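PDB 2CZS: cytochrome c, putative from Geobacter sulfurreducens, which probably carries electrons as a diheme c-type cytochrome, its two covalently attached hemes each having their iron held axially by two histidines. Local coordinates for residues Y21-A25 and Q26-K30. Numbering follows the deposited sequence.
Sequences YDAFA and QGAGK
Asp22 meets Gln26 one turn further on, where helix 18-25 runs out: the amide N of Gln26 makes a weak, bent bond to Asp22 O, and the glutamine side chain, extended beyond CG, runs alongside that carbonyl, its CG 3.1 Å from Asp22 O. Ala23 follows with an oxygen that accepts twice. Gln26 N and Ala28 N, the latter 3.0 Å from Ala23 O, approach from opposite faces of the carbonyl plane, and the small CB of Ala23 allows Ala28 CB to settle 3.9 Å away, both methyls resting on Leu33 of helix 30-37. Phe24 O takes the amide of Gly27 at 3.1 Å. With Ala28 N to Ala23 O this completes a Schellman motif, whose positive phi at Gly27 (104°) suits glycine because a side chain would jam against the preceding carbonyl oxygen. The ring of Phe24 swings out with CG anti to the backbone N (chi1 -171°) and meets the end of Lys30, whose CE comes within 3.4 Å of Phe24 CE1. A bend at chi4 brings Lys30 NZ obliquely to the CE1-CZ side of the ring, 4.1 Å from the Phe24 centroid and 33° off the ring normal, an off-centre cation-pi contact, while Phe71 stacks with the same ring. An alanine in place of Lys30 would remove the methylenes and ammonium that meet CE1 and CZ, and is likely to leave that side of the Phe24 ring less covered, though Phe71 and Leu33 still touch it. The Schellman bonds thus cap helix 18-25 where Gly27 leaves helical geometry, and the ring's pi electrons probably give the charge of Lys30, first residue of helix 30-37 after its N-cap Gly29, favourable company at the partly exposed surface.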
ATOM      1  N   TYR A  21      -4.705   8.483   1.866  1.00 19.68           N
ATOM      2  CA  TYR A  21      -4.793   9.237   3.122  1.00 19.11           C
ATOM      3  C   TYR A  21      -6.204   9.791   3.344  1.00 19.99           C
ATOM      4  O   TYR A  21      -6.769   9.646   4.433  1.00 21.19           O
ATOM      5  CB  TYR A  21      -3.789  10.395   3.120  1.00 19.73           C
ATOM      6  CG  TYR A  21      -2.389  10.029   3.560  1.00 19.03           C
ATOM      7  CD1 TYR A  21      -1.459   9.481   2.660  1.00 19.03           C
ATOM      8  CD2 TYR A  21      -1.985  10.216   4.879  1.00 21.63           C
ATOM      9  CE1 TYR A  21      -0.166   9.139   3.075  1.00 20.85           C
ATOM     10  CE2 TYR A  21      -0.691   9.889   5.293  1.00 20.25           C
ATOM     11  CZ  TYR A  21       0.208   9.356   4.382  1.00 18.95           C
ATOM     12  OH  TYR A  21       1.456   9.039   4.833  1.00 24.20           O
ATOM     13  N   ASP A  22      -6.761  10.408   2.299  1.00 20.77           N
ATOM     14  CA  ASP A  22      -8.091  11.023   2.378  1.00 20.61           C
ATOM     15  C   ASP A  22      -9.168   9.953   2.596  1.00 20.94           C
ATOM     16  O   ASP A  22     -10.006  10.103   3.485  1.00 22.37           O
ATOM     17  CB  ASP A  22      -8.439  11.854   1.125  1.00 20.63           C
ATOM     18  CG  ASP A  22      -7.618  13.150   0.979  1.00 21.58           C
ATOM     19  OD1 ASP A  22      -7.102  13.676   1.979  1.00 22.40           O
ATOM     20  OD2 ASP A  22      -7.479  13.643  -0.158  1.00 23.76           O
ATOM     21  N   ALA A  23      -9.104   8.860   1.832  1.00 21.42           N
ATOM     22  CA  ALA A  23     -10.063   7.749   1.942  1.00 22.50           C
ATOM     23  C   ALA A  23     -10.012   7.135   3.334  1.00 23.01           C
ATOM     24  O   ALA A  23     -11.043   6.907   3.964  1.00 22.70           O
ATOM     25  CB  ALA A  23      -9.783   6.675   0.899  1.00 22.08           C
ATOM     26  N   PHE A  24      -8.800   6.886   3.820  1.00 22.94           N
ATOM     27  CA  PHE A  24      -8.593   6.377   5.171  1.00 24.37           C
ATOM     28  C   PHE A  24      -9.228   7.280   6.241  1.00 24.87           C
ATOM     29  O   PHE A  24      -9.952   6.785   7.125  1.00 24.52           O
ATOM     30  CB  PHE A  24      -7.109   6.163   5.444  1.00 24.27           C
ATOM     31  CG  PHE A  24      -6.852   5.438   6.741  1.00 25.22           C
ATOM     32  CD1 PHE A  24      -7.389   4.160   6.955  1.00 27.51           C
ATOM     33  CD2 PHE A  24      -6.099   6.036   7.756  1.00 27.80           C
ATOM     34  CE1 PHE A  24      -7.174   3.480   8.159  1.00 29.86           C
ATOM     35  CE2 PHE A  24      -5.877   5.359   8.958  1.00 29.73           C
ATOM     36  CZ  PHE A  24      -6.418   4.082   9.154  1.00 28.76           C
ATOM     37  N   ALA A  25      -8.996   8.589   6.097  1.00 25.21           N
ATOM     38  CA  ALA A  25      -9.565   9.614   7.001  1.00 25.72           C
ATOM     39  C   ALA A  25     -11.093   9.612   6.972  1.00 27.45           C
ATOM     40  O   ALA A  25     -11.743  10.043   7.924  1.00 27.32           O
ATOM     41  CB  ALA A  25      -9.044  10.994   6.631  1.00 25.99           C
ATOM     42  N   GLN A  26     -11.652   9.126   5.872  1.00 27.88           N
ATOM     43  CA  GLN A  26     -13.099   9.142   5.658  1.00 28.65           C
ATOM     44  C   GLN A  26     -13.759   7.833   6.097  1.00 29.62           C
ATOM     45  O   GLN A  26     -14.986   7.694   6.007  1.00 30.74           O
ATOM     46  CB  GLN A  26     -13.407   9.448   4.188  1.00 28.54           C
ATOM     47  CG  GLN A  26     -13.008  10.871   3.758  1.00 31.51           C
ATOM     48  CD  GLN A  26     -12.937  11.063   2.232  1.00 35.70           C
ATOM     49  OE1 GLN A  26     -12.670  12.173   1.749  1.00 36.91           O
ATOM     50  NE2 GLN A  26     -13.172   9.987   1.471  1.00 37.59           N
ATOM     51  N   GLY A  27     -12.950   6.876   6.564  1.00 29.50           N
ATOM     52  CA  GLY A  27     -13.450   5.567   7.018  1.00 29.37           C
ATOM     53  C   GLY A  27     -13.245   4.368   6.096  1.00 28.62           C
ATOM     54  O   GLY A  27     -13.700   3.259   6.423  1.00 29.45           O
ATOM     55  N   ALA A  28     -12.564   4.548   4.964  1.00 27.64           N
ATOM     56  CA  ALA A  28     -12.301   3.402   4.083  1.00 26.75           C
ATOM     57  C   ALA A  28     -11.554   2.286   4.834  1.00 26.11           C
ATOM     58  O   ALA A  28     -10.647   2.535   5.629  1.00 27.00           O
ATOM     59  CB  ALA A  28     -11.537   3.815   2.830  1.00 26.85           C
ATOM     60  N   GLY A  29     -11.948   1.042   4.565  1.00 24.73           N
ATOM     61  CA  GLY A  29     -11.239  -0.105   5.097  1.00 24.38           C
ATOM     62  C   GLY A  29      -9.881  -0.310   4.450  1.00 23.75           C
ATOM     63  O   GLY A  29      -9.714  -0.100   3.240  1.00 23.04           O
ATOM     64  N   LYS A  30      -8.917  -0.755   5.257  1.00 24.25           N
ATOM     65  CA  LYS A  30      -7.567  -0.998   4.771  1.00 24.61           C
ATOM     66  C   LYS A  30      -7.451  -2.089   3.702  1.00 24.21           C
ATOM     67  O   LYS A  30      -6.631  -1.966   2.824  1.00 22.34           O
ATOM     68  CB  LYS A  30      -6.610  -1.254   5.931  1.00 25.65           C
ATOM     69  CG  LYS A  30      -6.372  -0.017   6.814  1.00 29.35           C
ATOM     70  CD  LYS A  30      -5.602  -0.398   8.069  1.00 32.34           C
ATOM     71  CE  LYS A  30      -5.081   0.842   8.816  1.00 34.17           C
ATOM     72  NZ  LYS A  30      -4.030   1.578   8.038  1.00 34.27           N
TER